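Local coordinates for putative yopH targeting protein (Yersinia pestis, PDB 4GF3) that probably acts as the dedicated type III secretion chaperone of the effector YopH, holding it ready for export, at residues C81-D84 and H88-L91; E10-T13 and E19-T22; A41-N44 and L48-F51. One frame throughout, in Å; residues are numbered along the deposited sequence.

From the N terminus, contact 2 comes first: after helix 4-15 the chain doubles back, and the loop ahead of strand 28-32 is laid against the helix. Contact 3 closes the hairpin of strands 36-42 and 47-56, and contact 1, later in the chain, that of strands 80-83 and 88-96. The three follow in series, with no nesting or crossing. Contacts 1 and 3 share one antiparallel sheet, in which strands 47-56 and 88-96 are neighbours, and they touch where Leu91 and Leu90 meet Phe51. Contact 2 lies on the opposite side of the chain's centre from contact 1, their centres about 25 Å apart.

Contact 1: residues C81-D84 and H88-L91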
ATOM      1  N   CYS A  81       8.918   6.925  -1.654  1.00 18.81           N
ATOM      2  CA  CYS A  81       9.798   6.137  -0.746  1.00 19.05           C
ATOM      3  C   CYS A  81      10.332   7.027   0.324  1.00 18.91           C
ATOM      4  O   CYS A  81      10.892   8.061   0.025  1.00 17.68           O
ATOM      5  CB  CYS A  81      10.948   5.479  -1.486  1.00 19.96           C
ATOM      6  SG  CYS A  81      10.534   4.602  -3.037  1.00 23.36           S
ATOM      7  N   ALA A  82      10.113   6.636   1.568  1.00 18.60           N
ATOM      8  CA  ALA A  82      10.685   7.257   2.749  1.00 19.57           C
ATOM      9  C   ALA A  82      11.674   6.278   3.399  1.00 20.63           C
ATOM     10  O   ALA A  82      11.665   5.081   3.123  1.00 21.17           O
ATOM     11  CB  ALA A  82       9.606   7.585   3.774  1.00 18.80           C
ATOM     12  N   LEU A  83      12.457   6.775   4.335  1.00 21.32           N
ATOM     13  CA  LEU A  83      13.191   5.880   5.219  1.00 22.57           C
ATOM     14  C   LEU A  83      12.689   6.005   6.619  1.00 24.10           C
ATOM     15  O   LEU A  83      12.518   7.121   7.168  1.00 22.67           O
ATOM     16  CB  LEU A  83      14.694   6.185   5.233  1.00 24.86           C
ATOM     17  CG  LEU A  83      15.438   5.939   3.936  1.00 26.02           C
ATOM     18  CD1 LEU A  83      16.799   6.579   4.070  1.00 27.54           C
ATOM     19  CD2 LEU A  83      15.597   4.463   3.642  1.00 27.97           C
ATOM     20  N   ASP A  84      12.552   4.864   7.238  1.00 24.25           N
ATOM     21  CA  ASP A  84      12.306   4.833   8.648  1.00 26.30           C
ATOM     22  C   ASP A  84      13.551   4.946   9.490  1.00 28.18           C
ATOM     23  O   ASP A  84      14.691   5.099   9.003  1.00 28.77           O
ATOM     24  CB  ASP A  84      11.407   3.663   9.002  1.00 25.17           C
ATOM     25  CG  ASP A  84      12.157   2.352   9.167  1.00 26.62           C
ATOM     26  OD1 ASP A  84      13.407   2.279   9.172  1.00 26.84           O
ATOM     27  OD2 ASP A  84      11.434   1.374   9.201  1.00 29.41           O
ATOM     28  N   HIS A  88      15.160   1.276   6.996  1.00 26.41           N
ATOM     29  CA  HIS A  88      14.253   0.530   6.106  1.00 26.19           C
ATOM     30  C   HIS A  88      13.453   1.458   5.253  1.00 23.36           C
ATOM     31  O   HIS A  88      12.927   2.504   5.691  1.00 22.44           O
ATOM     32  CB  HIS A  88      13.290  -0.403   6.822  1.00 25.91           C
ATOM     33  CG  HIS A  88      13.947  -1.626   7.364  1.00 30.12           C
ATOM     34  ND1 HIS A  88      13.477  -2.903   7.134  1.00 30.85           N
ATOM     35  CD2 HIS A  88      15.055  -1.757   8.116  1.00 33.31           C
ATOM     36  CE1 HIS A  88      14.252  -3.767   7.762  1.00 33.80           C
ATOM     37  NE2 HIS A  88      15.237  -3.098   8.344  1.00 34.53           N
ATOM     38  N   TRP A  89      13.296   1.016   4.023  1.00 22.91           N
ATOM     39  CA  TRP A  89      12.442   1.691   3.089  1.00 21.39           C
ATOM     40  C   TRP A  89      10.989   1.552   3.509  1.00 20.76           C
ATOM     41  O   TRP A  89      10.531   0.470   3.902  1.00 21.08           O
ATOM     42  CB  TRP A  89      12.624   1.129   1.695  1.00 21.86           C
ATOM     43  CG  TRP A  89      13.952   1.496   1.111  1.00 24.14           C
ATOM     44  CD1 TRP A  89      15.021   0.666   0.809  1.00 26.84           C
ATOM     45  CD2 TRP A  89      14.331   2.802   0.693  1.00 24.69           C
ATOM     46  NE1 TRP A  89      16.026   1.391   0.231  1.00 28.14           N
ATOM     47  CE2 TRP A  89      15.628   2.703   0.142  1.00 28.11           C
ATOM     48  CE3 TRP A  89      13.689   4.027   0.705  1.00 24.37           C
ATOM     49  CZ2 TRP A  89      16.315   3.822  -0.358  1.00 29.54           C
ATOM     50  CZ3 TRP A  89      14.387   5.151   0.219  1.00 27.59           C
ATOM     51  CH2 TRP A  89      15.665   5.016  -0.326  1.00 28.21           C
ATOM     52  N   LEU A  90      10.291   2.663   3.412  1.00 20.10           N
ATOM     53  CA  LEU A  90       8.853   2.705   3.616  1.00 20.05           C
ATOM     54  C   LEU A  90       8.266   3.231   2.306  1.00 17.95           C
ATOM     55  O   LEU A  90       8.457   4.409   1.953  1.00 17.11           O
ATOM     56  CB  LEU A  90       8.516   3.647   4.763  1.00 22.37           C
ATOM     57  CG  LEU A  90       7.110   3.510   5.399  1.00 27.43           C
ATOM     58  CD1 LEU A  90       7.096   4.257   6.718  1.00 31.22           C
ATOM     59  CD2 LEU A  90       5.983   3.993   4.497  1.00 25.77           C
ATOM     60  N   LEU A  91       7.526   2.361   1.619  1.00 18.82           N
ATOM     61  CA  LEU A  91       7.036   2.592   0.259  1.00 17.63           C
ATOM     62  C   LEU A  91       5.562   2.936   0.361  1.00 17.22           C
ATOM     63  O   LEU A  91       4.795   2.299   1.147  1.00 16.55           O
ATOM     64  CB  LEU A  91       7.246   1.354  -0.583  1.00 19.36           C
ATOM     65  CG  LEU A  91       8.644   0.737  -0.615  1.00 22.09           C
ATOM     66  CD1 LEU A  91       8.620  -0.479  -1.522  1.00 23.82           C
ATOM     67  CD2 LEU A  91       9.645   1.787  -1.028  1.00 21.13           C
TER
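Leu83 lays its CD2 methyl over one face of the Trp89 indole, 3.6 Å from the centroid of the six-membered ring and 13° off its normal, a CH-pi contact. The branched end of a leucine can supply such a methyl, and the broad indole offers the surface to receive it. With CG anti to the carbonyl carbon (chi1 -66°) and chi2 extended, CD2 is the branch that faces the indole. On the same side of the sheet Cys81 touches the indole obliquely through CB, while its SG packs on Leu91 CD2 at 3.6 Å. Ala82 and Leu90 face the other way, and Leu90 there meets an apolar side chain of another protein.

Beneath these side chains, Ala82 and Leu90 form a hydrogen-bonded antiparallel pair: Ala82 N to Leu90 O and Leu90 N to Ala82 O are both 2.8 Å. Near the turn Asp84 N gives a straight bond to His88 O, 2.8 Å at 173°. The Asp84 side chain folds back, and its OD1 accepts His88 N at 3.0 Å from above the carboxylate plane. That same OD1 also takes Asp86 N inside the turn, and OD2 forms a salt bridge with Arg53, so a short acidic side chain suits this corner.

Farther out, Gln62 holds Trp89 NE1 and Ala54 O receives His88 ND1, while helices 60-68 and 102-118 pack on the Cys81, Trp89 and Leu91 side. This is an antiparallel beta hairpin of the helix-backed sheet of a CesT-family chaperone, its strand 80-83 outermost within this chain.

Contact 2: residues E10-T13 and E19-T22; sequences EFAT and EIET
The backbones of Ala12 and Glu19 come closest here, their CA atoms 5.5 Å apart, where an extended loop passes a helix without a hydrogen bond between residues 10-13 and 19-22. Ala12 directs its CB at the loop, and its small methyl lets the main chain come near: it meets Glu19 CA at 4.1 Å and Ile20 CG1 also at 4.1 Å. The two segments belong to the start of the CesT-family fold, in which helix 4-15 is followed by a loop that leads into the first strand of the antiparallel sheet.

Ile20 turns inward and carries most of the loop's contact. Its CG1 lies anti to the carbonyl carbon (chi1 -69°) and the chain is extended beyond it, so that CD1 reaches past Ala12 to the phenyl ring of Phe11. There CD1 sits 3.5 Å from Phe11 CD2 and 3.8 Å from Phe11 CE2, obliquely to the ring. A branched aliphatic chain long enough to pass the methyl and still reach the ring suits this site. Phe11 extends into the interior, packing on Leu105, Ala106 and Leu109 of helix 102-118, and both it and Ile20 touch Leu40 of strand 36-42. The Glu19 side chain leaves the backbone away from the helix, on the exposed side of the loop, as suits a charged residue.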
ATOM      1  N   GLU A  10     -14.610  -2.762  -3.344  1.00 28.75           N
ATOM      2  CA  GLU A  10     -14.201  -2.846  -4.758  1.00 29.33           C
ATOM      3  C   GLU A  10     -12.848  -3.509  -4.903  1.00 26.65           C
ATOM      4  O   GLU A  10     -12.649  -4.330  -5.775  1.00 27.48           O
ATOM      5  CB  GLU A  10     -14.074  -1.459  -5.407  1.00 30.49           C
ATOM      6  CG  GLU A  10     -14.992  -1.146  -6.520  1.00 35.30           C
ATOM      7  CD  GLU A  10     -14.759   0.271  -7.074  1.00 35.33           C
ATOM      8  OE1 GLU A  10     -13.782   0.502  -7.897  1.00 30.98           O
ATOM      9  OE2 GLU A  10     -15.501   1.142  -6.570  1.00 36.84           O
ATOM     10  N   PHE A  11     -11.913  -3.109  -4.059  1.00 24.31           N
ATOM     11  CA  PHE A  11     -10.551  -3.566  -4.092  1.00 23.32           C
ATOM     12  C   PHE A  11     -10.469  -5.034  -3.736  1.00 24.18           C
ATOM     13  O   PHE A  11      -9.687  -5.753  -4.357  1.00 25.91           O
ATOM     14  CB  PHE A  11      -9.768  -2.684  -3.117  1.00 22.03           C
ATOM     15  CG  PHE A  11      -8.307  -2.994  -2.948  1.00 22.73           C
ATOM     16  CD1 PHE A  11      -7.513  -3.360  -3.983  1.00 22.76           C
ATOM     17  CD2 PHE A  11      -7.723  -2.831  -1.691  1.00 22.96           C
ATOM     18  CE1 PHE A  11      -6.171  -3.563  -3.810  1.00 24.05           C
ATOM     19  CE2 PHE A  11      -6.359  -3.039  -1.518  1.00 24.10           C
ATOM     20  CZ  PHE A  11      -5.588  -3.406  -2.570  1.00 23.58           C
ATOM     21  N   ALA A  12     -11.226  -5.465  -2.728  1.00 24.92           N
ATOM     22  CA  ALA A  12     -11.330  -6.880  -2.349  1.00 25.70           C
ATOM     23  C   ALA A  12     -11.839  -7.706  -3.536  1.00 27.37           C
ATOM     24  O   ALA A  12     -11.227  -8.706  -3.952  1.00 28.21           O
ATOM     25  CB  ALA A  12     -12.271  -7.031  -1.165  1.00 26.45           C
ATOM     26  N   THR A  13     -12.943  -7.280  -4.127  1.00 27.77           N
ATOM     27  CA  THR A  13     -13.460  -7.928  -5.307  1.00 30.45           C
ATOM     28  C   THR A  13     -12.449  -8.015  -6.461  1.00 29.66           C
ATOM     29  O   THR A  13     -12.321  -9.085  -7.044  1.00 29.79           O
ATOM     30  CB  THR A  13     -14.765  -7.242  -5.787  1.00 32.33           C
ATOM     31  OG1 THR A  13     -15.699  -7.307  -4.711  1.00 32.64           O
ATOM     32  CG2 THR A  13     -15.320  -7.925  -6.981  1.00 34.60           C
ATOM     33  N   GLU A  19     -13.264  -9.924   1.684  1.00 34.41           N
ATOM     34  CA  GLU A  19     -13.413  -8.682   2.436  1.00 34.64           C
ATOM     35  C   GLU A  19     -12.048  -8.187   2.843  1.00 31.37           C
ATOM     36  O   GLU A  19     -11.184  -9.005   3.095  1.00 31.26           O
ATOM     37  CB  GLU A  19     -14.202  -8.954   3.703  1.00 37.19           C
ATOM     38  CG  GLU A  19     -14.424  -7.680   4.496  1.00 41.66           C
ATOM     39  CD  GLU A  19     -15.198  -7.897   5.776  1.00 47.76           C
ATOM     40  OE1 GLU A  19     -15.274  -9.066   6.240  1.00 48.18           O
ATOM     41  OE2 GLU A  19     -15.691  -6.867   6.304  1.00 53.51           O
ATOM     42  N   ILE A  20     -11.828  -6.882   2.891  1.00 29.68           N
ATOM     43  CA  ILE A  20     -10.585  -6.377   3.527  1.00 28.35           C
ATOM     44  C   ILE A  20     -11.061  -5.755   4.792  1.00 28.41           C
ATOM     45  O   ILE A  20     -11.620  -4.659   4.774  1.00 26.13           O
ATOM     46  CB  ILE A  20      -9.858  -5.356   2.658  1.00 27.62           C
ATOM     47  CG1 ILE A  20      -9.318  -6.140   1.465  1.00 28.32           C
ATOM     48  CG2 ILE A  20      -8.686  -4.718   3.446  1.00 25.31           C
ATOM     49  CD1 ILE A  20      -8.479  -5.319   0.577  1.00 28.23           C
ATOM     50  N   GLU A  21     -10.934  -6.481   5.882  1.00 28.85           N
ATOM     51  CA  GLU A  21     -11.419  -5.967   7.153  1.00 32.27           C
ATOM     52  C   GLU A  21     -10.652  -4.723   7.570  1.00 28.12           C
ATOM     53  O   GLU A  21      -9.462  -4.627   7.328  1.00 26.68           O
ATOM     54  CB  GLU A  21     -11.265  -7.009   8.243  1.00 38.10           C
ATOM     55  CG  GLU A  21     -12.193  -8.193   8.035  1.00 46.24           C
ATOM     56  CD  GLU A  21     -12.414  -8.986   9.312  1.00 54.41           C
ATOM     57  OE1 GLU A  21     -11.501  -9.768   9.680  1.00 63.31           O
ATOM     58  OE2 GLU A  21     -13.498  -8.830   9.933  1.00 57.20           O
ATOM     59  N   THR A  22     -11.318  -3.786   8.226  1.00 28.04           N
ATOM     60  CA  THR A  22     -10.591  -2.601   8.790  1.00 27.44           C
ATOM     61  C   THR A  22     -10.902  -2.398  10.295  1.00 28.10           C
ATOM     62  O   THR A  22     -11.963  -2.763  10.760  1.00 29.74           O
ATOM     63  CB  THR A  22     -10.828  -1.310   8.015  1.00 26.64           C
ATOM     64  OG1 THR A  22     -12.155  -0.812   8.250  1.00 29.85           O
ATOM     65  CG2 THR A  22     -10.617  -1.534   6.576  1.00 25.58           C
TER

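Contact 3: residues A41-N44 and L48-F51; sequences APIN and LVAF
Ala41 and Val49 pair near the closed end of an antiparallel beta hairpin, where strands 36-42 and 47-56 meet within the sheet of the CesT-type chaperone fold. The pair is a hydrogen-bonded one: Ala41 N donates to Val49 O at 3.0 Å, and Val49 N to Ala41 O at 2.9 Å. Pro42 comes next and ends strand 36-42; lacking an N-H, it cannot donate a bond, and in this non-hydrogen-bonded pair with Leu48 it need not.

On one side of the sheet Ala41, Val49 and Phe51 pack against apolar side chains of another protein, and apolar residues suit a face covered in this way. The Leu48 side chain lies on the opposite face from Val49 and touches Tyr4 and Leu7 of helix 4-15, an apolar chain suited to the space between sheet and helix. Leu48 CB also passes close to Ala41 O, 3.2 Å away.

Past the proline, Ile43 directs its side chain back at strand 47-56, crossing that of Val49 at about a right angle. Its chi1 of 62° sets CG1 between the backbone N and the carbonyl carbon and so leaves CG2 anti to the carbonyl carbon, where this methyl meets both branches of the valine, 3.5 Å from Val49 CG2 and 3.7 Å from Val49 CG1.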
ATOM      1  N   ALA A  41      -5.219   2.858   4.776  1.00 16.92           N
ATOM      2  CA  ALA A  41      -5.888   3.706   5.762  1.00 16.87           C
ATOM      3  C   ALA A  41      -6.365   5.025   5.160  1.00 17.35           C
ATOM      4  O   ALA A  41      -5.704   5.567   4.291  1.00 17.27           O
ATOM      5  CB  ALA A  41      -4.940   4.005   6.883  1.00 17.66           C
ATOM      6  N   PRO A  42      -7.474   5.548   5.660  1.00 19.61           N
ATOM      7  CA  PRO A  42      -7.850   6.934   5.339  1.00 20.76           C
ATOM      8  C   PRO A  42      -6.857   7.873   6.086  1.00 22.34           C
ATOM      9  O   PRO A  42      -6.381   7.536   7.187  1.00 21.87           O
ATOM     10  CB  PRO A  42      -9.270   7.061   5.846  1.00 22.12           C
ATOM     11  CG  PRO A  42      -9.568   5.853   6.630  1.00 22.95           C
ATOM     12  CD  PRO A  42      -8.384   4.937   6.638  1.00 20.16           C
ATOM     13  N   ILE A  43      -6.456   8.956   5.450  1.00 20.60           N
ATOM     14  CA  ILE A  43      -5.558   9.895   6.099  1.00 22.43           C
ATOM     15  C   ILE A  43      -6.114  11.261   6.358  1.00 23.16           C
ATOM     16  O   ILE A  43      -5.602  11.981   7.226  1.00 21.54           O
ATOM     17  CB  ILE A  43      -4.248   9.997   5.385  1.00 23.38           C
ATOM     18  CG1 ILE A  43      -4.399  10.510   3.943  1.00 22.74           C
ATOM     19  CG2 ILE A  43      -3.550   8.678   5.429  1.00 24.95           C
ATOM     20  CD1 ILE A  43      -3.117  11.164   3.600  1.00 27.26           C
ATOM     21  N   ASN A  44      -7.163  11.602   5.614  1.00 22.69           N
ATOM     22  CA  ASN A  44      -7.923  12.787   5.788  1.00 24.41           C
ATOM     23  C   ASN A  44      -9.268  12.488   5.169  1.00 25.73           C
ATOM     24  O   ASN A  44      -9.534  11.347   4.736  1.00 25.37           O
ATOM     25  CB  ASN A  44      -7.206  14.030   5.237  1.00 23.60           C
ATOM     26  CG  ASN A  44      -6.948  13.969   3.747  1.00 22.75           C
ATOM     27  OD1 ASN A  44      -7.703  13.319   2.999  1.00 21.59           O
ATOM     28  ND2 ASN A  44      -5.821  14.591   3.306  1.00 21.74           N
ATOM     29  N   LEU A  48      -6.713   8.452   0.876  1.00 17.65           N
ATOM     30  CA  LEU A  48      -6.183   7.314   1.586  1.00 17.57           C
ATOM     31  C   LEU A  48      -4.745   7.069   1.216  1.00 16.46           C
ATOM     32  O   LEU A  48      -4.210   7.630   0.258  1.00 16.45           O
ATOM     33  CB  LEU A  48      -6.996   6.032   1.367  1.00 18.97           C
ATOM     34  CG  LEU A  48      -6.726   5.301  -0.002  1.00 20.04           C
ATOM     35  CD1 LEU A  48      -7.033   3.808   0.114  1.00 21.93           C
ATOM     36  CD2 LEU A  48      -7.503   5.913  -1.149  1.00 21.09           C
ATOM     37  N   VAL A  49      -4.118   6.222   2.004  1.00 16.16           N
ATOM     38  CA  VAL A  49      -2.782   5.726   1.662  1.00 16.02           C
ATOM     39  C   VAL A  49      -2.726   4.239   1.658  1.00 16.72           C
ATOM     40  O   VAL A  49      -3.478   3.554   2.379  1.00 17.52           O
ATOM     41  CB  VAL A  49      -1.685   6.201   2.618  1.00 16.84           C
ATOM     42  CG1 VAL A  49      -1.468   7.709   2.488  1.00 18.34           C
ATOM     43  CG2 VAL A  49      -2.045   5.797   4.066  1.00 16.48           C
ATOM     44  N   ALA A  50      -1.812   3.738   0.827  1.00 16.96           N
ATOM     45  CA  ALA A  50      -1.413   2.363   0.787  1.00 17.09           C
ATOM     46  C   ALA A  50       0.094   2.354   0.970  1.00 17.20           C
ATOM     47  O   ALA A  50       0.844   3.169   0.374  1.00 16.26           O
ATOM     48  CB  ALA A  50      -1.792   1.737  -0.530  1.00 17.24           C
ATOM     49  N   PHE A  51       0.555   1.532   1.879  1.00 17.13           N
ATOM     50  CA  PHE A  51       1.996   1.580   2.241  1.00 17.13           C
ATOM     51  C   PHE A  51       2.512   0.279   2.808  1.00 17.11           C
ATOM     52  O   PHE A  51       1.728  -0.534   3.357  1.00 16.87           O
ATOM     53  CB  PHE A  51       2.311   2.770   3.196  1.00 17.56           C
ATOM     54  CG  PHE A  51       1.757   2.629   4.571  1.00 16.78           C
ATOM     55  CD1 PHE A  51       2.534   2.067   5.609  1.00 18.47           C
ATOM     56  CD2 PHE A  51       0.469   3.040   4.854  1.00 16.26           C
ATOM     57  CE1 PHE A  51       2.028   1.937   6.872  1.00 18.47           C
ATOM     58  CE2 PHE A  51      -0.017   2.955   6.143  1.00 18.01           C
ATOM     59  CZ  PHE A  51       0.762   2.409   7.150  1.00 17.88           C
TER